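Local coordinates for protein putative alpha-ketoglutarate-dependent taurine dioxygenase (Burkholderia xenovorans, PDB 5HSX) that probably acts as an iron(II)- and 2-oxoglutarate-dependent dioxygenase of the TfdA/TauD family, its natural substrate not being established, at residues V60-Q65 against G261-W266; D171-I176 against K226-V231. One frame throughout, in Å; residues are numbered along the deposited sequence.

How the contacts relate
Both contacts are antiparallel strand pairs, but they lie on opposite sides of the chain's centre, about 18 Å apart at their nearest atoms. Contact 1 is mostly buried. It joins two inner strands of the seven-stranded mixed sheet, and its chemistry is largely aromatic and aliphatic, with a polar end at Arg63 and Ser262. Contact 2 lies farther out and is partly buried. It pairs strand 174-179 with strand 225-228 in a different, five-stranded sheet. Its packing uses branched aliphatic side chains, and a water bridges the backbones where the strands part. Along the chain, contact 2 falls within the stretch between the two segments of contact 1.

Contact 1: residues V60-Q65 against G261-W266; sequences VFFREQ and GSVAFW
Two antiparallel strands of the main mixed sheet of this cupin-clan TauD/TfdA family member meet where Val60-Phe62 runs beside Val263-Phe265. Val60 and Phe265 form one hydrogen-bonded pair, Phe62 and Val263 the next. In the latter, Phe62 N donates to Val263 O at 2.8 Å. On the face carrying Phe62, the ring edge meets Phe265 CB, while CD2 lies 3.9 Å from Val263 CB. The other face has Phe61 CD1 against Ala264 CB at 3.7 Å.

Toward Arg63 and Ser262 the contact turns polar. The Arg63 side chain bends at its second torsion (-72°), which brings NH1 to Ser262. NH1 donates to Ser262 OG at 2.9 Å, with OG slightly off the guanidinium plane. The same NH1 also bonds Lys257 O. A water joins Ser262 OG to Glu64 N. Gln65 N closes the end with a 2.8 Å bond to Gly261 O. Gln65 OE1 accepts from Leu38 N.

Strand 31-34 hydrogen-bonds to Phe61 on one side of the pair, and strand 135-140 to Ala264 on the other. Helix 44-57 packs on the face of Phe62 and Phe265 through Ile50 and Leu54. On the Phe61 face, that ring stacks with Phe256 and meets Trp152 edge-to-face.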
ATOM      1  N   VAL B  60      -5.214  -6.353  14.271  1.00 19.38           N
ATOM      2  CA  VAL B  60      -6.667  -6.318  14.290  1.00 21.60           C
ATOM      3  C   VAL B  60      -7.117  -4.888  14.554  1.00 23.06           C
ATOM      4  O   VAL B  60      -6.420  -4.100  15.206  1.00 23.22           O
ATOM      5  CB  VAL B  60      -7.265  -7.302  15.319  1.00 21.94           C
ATOM      6  CG1 VAL B  60      -6.914  -8.743  14.924  1.00 20.75           C
ATOM      7  CG2 VAL B  60      -6.769  -7.003  16.741  1.00 27.83           C
ATOM      8  N   PHE B  61      -8.290  -4.550  14.023  1.00 22.00           N
ATOM      9  CA  PHE B  61      -8.793  -3.183  14.063  1.00 19.54           C
ATOM     10  C   PHE B  61     -10.185  -3.138  14.680  1.00 26.74           C
ATOM     11  O   PHE B  61     -11.005  -4.034  14.455  1.00 27.78           O
ATOM     12  CB  PHE B  61      -8.844  -2.566  12.655  1.00 20.42           C
ATOM     13  CG  PHE B  61      -7.533  -2.598  11.924  1.00 21.04           C
ATOM     14  CD1 PHE B  61      -6.538  -1.674  12.213  1.00 21.15           C
ATOM     15  CD2 PHE B  61      -7.300  -3.546  10.939  1.00 22.44           C
ATOM     16  CE1 PHE B  61      -5.329  -1.694  11.529  1.00 21.92           C
ATOM     17  CE2 PHE B  61      -6.096  -3.574  10.247  1.00 21.39           C
ATOM     18  CZ  PHE B  61      -5.105  -2.643  10.541  1.00 23.12           C
ATOM     19  N   PHE B  62     -10.445  -2.082  15.449  1.00 24.83           N
ATOM     20  CA  PHE B  62     -11.763  -1.797  15.991  1.00 24.78           C
ATOM     21  C   PHE B  62     -12.226  -0.445  15.466  1.00 28.51           C
ATOM     22  O   PHE B  62     -11.408   0.428  15.154  1.00 29.91           O
ATOM     23  CB  PHE B  62     -11.762  -1.777  17.534  1.00 25.78           C
ATOM     24  CG  PHE B  62     -11.181  -3.020  18.170  1.00 26.04           C
ATOM     25  CD1 PHE B  62     -12.006  -4.056  18.593  1.00 29.63           C
ATOM     26  CD2 PHE B  62      -9.809  -3.141  18.364  1.00 29.37           C
ATOM     27  CE1 PHE B  62     -11.467  -5.202  19.192  1.00 30.20           C
ATOM     28  CE2 PHE B  62      -9.268  -4.277  18.955  1.00 28.92           C
ATOM     29  CZ  PHE B  62     -10.098  -5.306  19.371  1.00 27.36           C
ATOM     30  N   ARG B  63     -13.542  -0.279  15.369  1.00 29.90           N
ATOM     31  CA  ARG B  63     -14.156   0.969  14.941  1.00 28.88           C
ATOM     32  C   ARG B  63     -15.136   1.459  15.995  1.00 30.74           C
ATOM     33  O   ARG B  63     -15.724   0.665  16.737  1.00 31.65           O
ATOM     34  CB  ARG B  63     -14.904   0.810  13.607  1.00 27.41           C
ATOM     35  CG  ARG B  63     -14.067   0.308  12.449  1.00 27.34           C
ATOM     36  CD  ARG B  63     -13.098   1.358  11.950  1.00 29.11           C
ATOM     37  NE  ARG B  63     -12.572   1.002  10.636  1.00 28.42           N
ATOM     38  CZ  ARG B  63     -11.749   1.766   9.924  1.00 30.95           C
ATOM     39  NH1 ARG B  63     -11.334   2.931  10.403  1.00 26.86           N
ATOM     40  NH2 ARG B  63     -11.328   1.355   8.735  1.00 25.23           N
ATOM     41  N   GLU B  64     -15.313   2.781  16.048  1.00 29.94           N
ATOM     42  CA  GLU B  64     -16.319   3.410  16.904  1.00 33.43           C
ATOM     43  C   GLU B  64     -16.092   3.078  18.378  1.00 35.76           C
ATOM     44  O   GLU B  64     -17.038   2.823  19.126  1.00 35.18           O
ATOM     45  CB  GLU B  64     -17.737   3.014  16.479  1.00 37.58           C
ATOM     46  CG  GLU B  64     -18.115   3.428  15.075  1.00 39.44           C
ATOM     47  CD  GLU B  64     -18.167   4.928  14.918  1.00 43.33           C
ATOM     48  OE1 GLU B  64     -17.471   5.455  14.024  1.00 45.04           O
ATOM     49  OE2 GLU B  64     -18.898   5.582  15.693  1.00 42.80           O
ATOM     50  N   GLN B  65     -14.832   3.090  18.800  1.00 29.70           N
ATOM     51  CA  GLN B  65     -14.451   2.868  20.196  1.00 32.18           C
ATOM     52  C   GLN B  65     -13.870   4.179  20.726  1.00 32.40           C
ATOM     53  O   GLN B  65     -12.685   4.463  20.553  1.00 34.64           O
ATOM     54  CB  GLN B  65     -13.454   1.717  20.305  1.00 28.56           C
ATOM     55  CG  GLN B  65     -13.920   0.434  19.625  1.00 29.52           C
ATOM     56  CD  GLN B  65     -15.092  -0.211  20.345  1.00 36.33           C
ATOM     57  OE1 GLN B  65     -15.236  -0.078  21.562  1.00 36.47           O
ATOM     58  NE2 GLN B  65     -15.937  -0.907  19.596  1.00 40.61           N
ATOM     59  N   GLY B 261     -12.221   7.279  16.749  1.00 26.02           N
ATOM     60  CA  GLY B 261     -12.681   6.103  17.452  1.00 26.58           C
ATOM     61  C   GLY B 261     -12.124   4.792  16.941  1.00 30.69           C
ATOM     62  O   GLY B 261     -12.521   3.732  17.444  1.00 29.12           O
ATOM     63  N   SER B 262     -11.223   4.816  15.963  1.00 27.34           N
ATOM     64  CA  SER B 262     -10.634   3.569  15.495  1.00 26.80           C
ATOM     65  C   SER B 262      -9.466   3.164  16.383  1.00 28.43           C
ATOM     66  O   SER B 262      -8.825   4.001  17.026  1.00 27.58           O
ATOM     67  CB  SER B 262     -10.172   3.688  14.041  1.00 22.58           C
ATOM     68  OG  SER B 262     -11.279   3.892  13.166  1.00 27.65           O
ATOM     69  N   VAL B 263      -9.214   1.855  16.436  1.00 24.30           N
ATOM     70  CA  VAL B 263      -8.141   1.278  17.238  1.00 22.56           C
ATOM     71  C   VAL B 263      -7.416   0.251  16.381  1.00 25.33           C
ATOM     72  O   VAL B 263      -8.054  -0.554  15.697  1.00 25.93           O
ATOM     73  CB  VAL B 263      -8.675   0.620  18.531  1.00 25.64           C
ATOM     74  CG1 VAL B 263      -7.515   0.036  19.361  1.00 24.38           C
ATOM     75  CG2 VAL B 263      -9.484   1.619  19.359  1.00 28.47           C
ATOM     76  N   ALA B 264      -6.084   0.284  16.412  1.00 20.54           N
ATOM     77  CA  ALA B 264      -5.249  -0.728  15.779  1.00 20.13           C
ATOM     78  C   ALA B 264      -4.429  -1.428  16.852  1.00 22.00           C
ATOM     79  O   ALA B 264      -3.810  -0.769  17.694  1.00 22.12           O
ATOM     80  CB  ALA B 264      -4.326  -0.103  14.725  1.00 20.91           C
ATOM     81  N   PHE B 265      -4.424  -2.761  16.813  1.00 18.62           N
ATOM     82  CA  PHE B 265      -3.775  -3.609  17.815  1.00 20.58           C
ATOM     83  C   PHE B 265      -2.909  -4.583  17.026  1.00 21.36           C
ATOM     84  O   PHE B 265      -3.441  -5.442  16.316  1.00 20.75           O
ATOM     85  CB  PHE B 265      -4.850  -4.333  18.640  1.00 21.99           C
ATOM     86  CG  PHE B 265      -4.347  -5.174  19.808  1.00 20.24           C
ATOM     87  CD1 PHE B 265      -3.010  -5.222  20.182  1.00 19.77           C
ATOM     88  CD2 PHE B 265      -5.265  -5.912  20.541  1.00 22.31           C
ATOM     89  CE1 PHE B 265      -2.608  -5.993  21.271  1.00 22.56           C
ATOM     90  CE2 PHE B 265      -4.872  -6.687  21.624  1.00 25.07           C
ATOM     91  CZ  PHE B 265      -3.537  -6.732  21.987  1.00 25.36           C
ATOM     92  N   TRP B 266      -1.583  -4.434  17.087  1.00 18.79           N
ATOM     93  CA  TRP B 266      -0.735  -5.257  16.233  1.00 19.40           C
ATOM     94  C   TRP B 266       0.334  -5.998  17.024  1.00 20.15           C
ATOM     95  O   TRP B 266       0.765  -5.564  18.097  1.00 19.56           O
ATOM     96  CB  TRP B 266      -0.065  -4.450  15.112  1.00 19.06           C
ATOM     97  CG  TRP B 266       0.935  -3.401  15.514  1.00 20.95           C
ATOM     98  CD1 TRP B 266       2.290  -3.555  15.610  1.00 21.99           C
ATOM     99  CD2 TRP B 266       0.668  -2.018  15.778  1.00 19.14           C
ATOM    100  NE1 TRP B 266       2.878  -2.357  15.951  1.00 23.42           N
ATOM    101  CE2 TRP B 266       1.906  -1.398  16.056  1.00 22.99           C
ATOM    102  CE3 TRP B 266      -0.497  -1.249  15.824  1.00 20.75           C
ATOM    103  CZ2 TRP B 266       2.012  -0.037  16.373  1.00 24.34           C
ATOM    104  CZ3 TRP B 266      -0.389   0.109  16.132  1.00 27.50           C
ATOM    105  CH2 TRP B 266       0.857   0.693  16.413  1.00 27.72           C
TER
HETATM  106  O   HOH W   1     -13.845   4.541  14.248  1.00 27.08           O
HETATM  107  O   HOH W   2     -10.284   5.064  19.659  1.00 34.01           O

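Contact 2: residues D171-I176 against K226-V231; sequences DGLRGI and KSIVGV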
ATOM      1  N   ASP B 171      18.188 -18.078   8.410  1.00 16.55           N
ATOM      2  CA  ASP B 171      17.995 -18.717   9.719  1.00 19.25           C
ATOM      3  C   ASP B 171      19.219 -18.552  10.614  1.00 20.54           C
ATOM      4  O   ASP B 171      19.093 -18.385  11.836  1.00 23.99           O
ATOM      5  CB  ASP B 171      17.713 -20.214   9.562  1.00 22.13           C
ATOM      6  CG  ASP B 171      16.304 -20.521   9.121  1.00 20.29           C
ATOM      7  OD1 ASP B 171      15.424 -19.633   9.185  1.00 17.53           O
ATOM      8  OD2 ASP B 171      16.083 -21.681   8.703  1.00 19.58           O
ATOM      9  N   GLY B 172      20.412 -18.633  10.026  1.00 22.13           N
ATOM     10  CA  GLY B 172      21.655 -18.589  10.771  1.00 26.04           C
ATOM     11  C   GLY B 172      22.264 -17.217  10.961  1.00 29.72           C
ATOM     12  O   GLY B 172      23.336 -17.114  11.568  1.00 30.36           O
ATOM     13  N   LEU B 173      21.622 -16.157  10.477  1.00 17.98           N
ATOM     14  CA  LEU B 173      22.212 -14.824  10.490  1.00 18.19           C
ATOM     15  C   LEU B 173      21.715 -13.998  11.669  1.00 18.02           C
ATOM     16  O   LEU B 173      20.599 -14.187  12.159  1.00 20.02           O
ATOM     17  CB  LEU B 173      21.893 -14.087   9.186  1.00 17.69           C
ATOM     18  CG  LEU B 173      22.449 -14.745   7.918  1.00 22.29           C
ATOM     19  CD1 LEU B 173      22.075 -13.932   6.684  1.00 20.12           C
ATOM     20  CD2 LEU B 173      23.961 -14.909   8.020  1.00 26.58           C
ATOM     21  N   ARG B 174      22.573 -13.075  12.116  1.00 18.59           N
ATOM     22  CA  ARG B 174      22.276 -12.109  13.163  1.00 17.00           C
ATOM     23  C   ARG B 174      22.445 -10.700  12.612  1.00 18.35           C
ATOM     24  O   ARG B 174      23.223 -10.476  11.676  1.00 20.68           O
ATOM     25  CB  ARG B 174      23.204 -12.293  14.360  1.00 17.06           C
ATOM     26  CG  ARG B 174      23.354 -13.741  14.783  1.00 21.94           C
ATOM     27  CD  ARG B 174      22.241 -14.136  15.713  1.00 29.24           C
ATOM     28  NE  ARG B 174      22.431 -13.553  17.040  1.00 33.53           N
ATOM     29  CZ  ARG B 174      21.591 -13.724  18.056  1.00 35.14           C
ATOM     30  NH1 ARG B 174      20.498 -14.462  17.900  1.00 26.13           N
ATOM     31  NH2 ARG B 174      21.844 -13.150  19.226  1.00 28.69           N
ATOM     32  N   GLY B 175      21.718  -9.752  13.200  1.00 17.15           N
ATOM     33  CA  GLY B 175      21.725  -8.382  12.723  1.00 17.06           C
ATOM     34  C   GLY B 175      21.859  -7.388  13.859  1.00 19.41           C
ATOM     35  O   GLY B 175      21.346  -7.594  14.960  1.00 20.97           O
ATOM     36  N   ILE B 176      22.553  -6.287  13.573  1.00 20.21           N
ATOM     37  CA  ILE B 176      22.731  -5.207  14.536  1.00 20.80           C
ATOM     38  C   ILE B 176      21.652  -4.157  14.299  1.00 24.64           C
ATOM     39  O   ILE B 176      21.564  -3.591  13.205  1.00 20.68           O
ATOM     40  CB  ILE B 176      24.130  -4.584  14.423  1.00 20.36           C
ATOM     41  CG1 ILE B 176      25.216  -5.653  14.597  1.00 22.15           C
ATOM     42  CG2 ILE B 176      24.274  -3.425  15.430  1.00 21.42           C
ATOM     43  CD1 ILE B 176      25.201  -6.357  15.958  1.00 25.38           C
ATOM     44  N   LYS B 226      20.810  -2.342  10.850  1.00 15.62           N
ATOM     45  CA  LYS B 226      21.885  -1.633  10.161  1.00 19.52           C
ATOM     46  C   LYS B 226      22.844  -2.543   9.420  1.00 19.75           C
ATOM     47  O   LYS B 226      23.356  -2.159   8.361  1.00 18.67           O
ATOM     48  CB  LYS B 226      22.691  -0.791  11.166  1.00 19.97           C
ATOM     49  CG  LYS B 226      21.843   0.163  11.987  1.00 18.27           C
ATOM     50  CD  LYS B 226      21.004   1.057  11.098  1.00 20.58           C
ATOM     51  CE  LYS B 226      20.239   2.097  11.919  1.00 24.62           C
ATOM     52  NZ  LYS B 226      19.424   2.950  11.003  1.00 22.43           N
ATOM     53  N   SER B 227      23.118  -3.735   9.955  1.00 17.31           N
ATOM     54  CA  SER B 227      24.110  -4.599   9.339  1.00 16.43           C
ATOM     55  C   SER B 227      23.866  -6.043   9.761  1.00 20.77           C
ATOM     56  O   SER B 227      23.262  -6.317  10.804  1.00 17.98           O
ATOM     57  CB  SER B 227      25.526  -4.175   9.725  1.00 22.25           C
ATOM     58  OG  SER B 227      25.714  -4.277  11.133  1.00 23.07           O
ATOM     59  N   ILE B 228      24.384  -6.954   8.948  1.00 17.90           N
ATOM     60  CA  ILE B 228      24.350  -8.388   9.226  1.00 16.11           C
ATOM     61  C   ILE B 228      25.701  -8.782   9.802  1.00 18.55           C
ATOM     62  O   ILE B 228      26.745  -8.455   9.226  1.00 17.76           O
ATOM     63  CB  ILE B 228      24.027  -9.180   7.948  1.00 14.39           C
ATOM     64  CG1 ILE B 228      22.606  -8.839   7.467  1.00 18.69           C
ATOM     65  CG2 ILE B 228      24.195 -10.708   8.185  1.00 15.58           C
ATOM     66  CD1 ILE B 228      22.228  -9.481   6.113  1.00 18.99           C
ATOM     67  N   VAL B 229      25.688  -9.484  10.939  1.00 15.82           N
ATOM     68  CA  VAL B 229      26.930  -9.838  11.624  1.00 19.27           C
ATOM     69  C   VAL B 229      27.712 -10.853  10.802  1.00 20.94           C
ATOM     70  O   VAL B 229      27.146 -11.818  10.270  1.00 19.64           O
ATOM     71  CB  VAL B 229      26.625 -10.385  13.029  1.00 19.65           C
ATOM     72  CG1 VAL B 229      27.902 -10.864  13.704  1.00 21.18           C
ATOM     73  CG2 VAL B 229      25.942  -9.303  13.867  1.00 21.35           C
ATOM     74  N   GLY B 230      29.021 -10.627  10.672  1.00 16.35           N
ATOM     75  CA  GLY B 230      29.916 -11.649  10.155  1.00 18.04           C
ATOM     76  C   GLY B 230      30.029 -11.728   8.650  1.00 18.54           C
ATOM     77  O   GLY B 230      30.673 -12.660   8.148  1.00 16.89           O
ATOM     78  N   VAL B 231      29.425 -10.792   7.915  1.00 17.24           N
ATOM     79  CA  VAL B 231      29.584 -10.701   6.469  1.00 16.66           C
ATOM     80  C   VAL B 231      30.204  -9.336   6.159  1.00 16.86           C
ATOM     81  O   VAL B 231      30.289  -8.463   7.019  1.00 16.75           O
ATOM     82  CB  VAL B 231      28.250 -10.895   5.709  1.00 18.29           C
ATOM     83  CG1 VAL B 231      27.594 -12.234   6.110  1.00 14.57           C
ATOM     84  CG2 VAL B 231      27.284  -9.750   5.972  1.00 15.64           C
TER
HETATM   85  O   HOH W   3      25.348 -13.476  11.368  1.00 22.04           O
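Ile176 has more surface buried here than any other residue, and it meets Val229 and Ser227. Its CD1 lies 3.7 Å from Val229 CG2, and the two side chains cross at about a right angle. Ile176 CG1 is anti to its own carbonyl carbon (chi1 -56°). This branch passes alongside Ser227 and carries CD1 on to the valine. Ser227 OG approaches Ile176 CB to 3.7 Å, a contact of a hydroxyl with an aliphatic flank. The backbone of Ile176 is bonded at both ends: its N donates to Ser227 O at 2.9 Å, and its O accepts from Lys226 N.

Val229 comes next. Its CG2 reaches the isoleucine, and its CB and CG2 both lie near Arg174 O. That oxygen accepts a 2.8 Å bond from Val229 N. Ile228 CA adds a CA-H...O contact to the same oxygen.

The arrangement is a short antiparallel pairing within the five-stranded sheet. Gly175 and Ile228 form a non-hydrogen-bonded pair, Ile176 and Ser227 a hydrogen-bonded one. A type II turn from Ile228 to Val231 then leads the second strand toward helix 233-247. At this end a water accepts from Arg174 N and donates to Val229 O at 2.7 Å, bridging the two backbones.

Arg174 offers Val229 only the base of its side chain, with CB 4.1 Å from Val229 CG2. The side chain then turns twice along its length, and the guanidinium goes to Glu203, in a salt bridge, and to the carbonyls of Thr304 and Gln305. On the Ile228 side of the pair, Leu173 CD1 touches Ile228 CG2 at 4.1 Å, and Ile228 packs on Leu239 and Leu240 of helix 233-247.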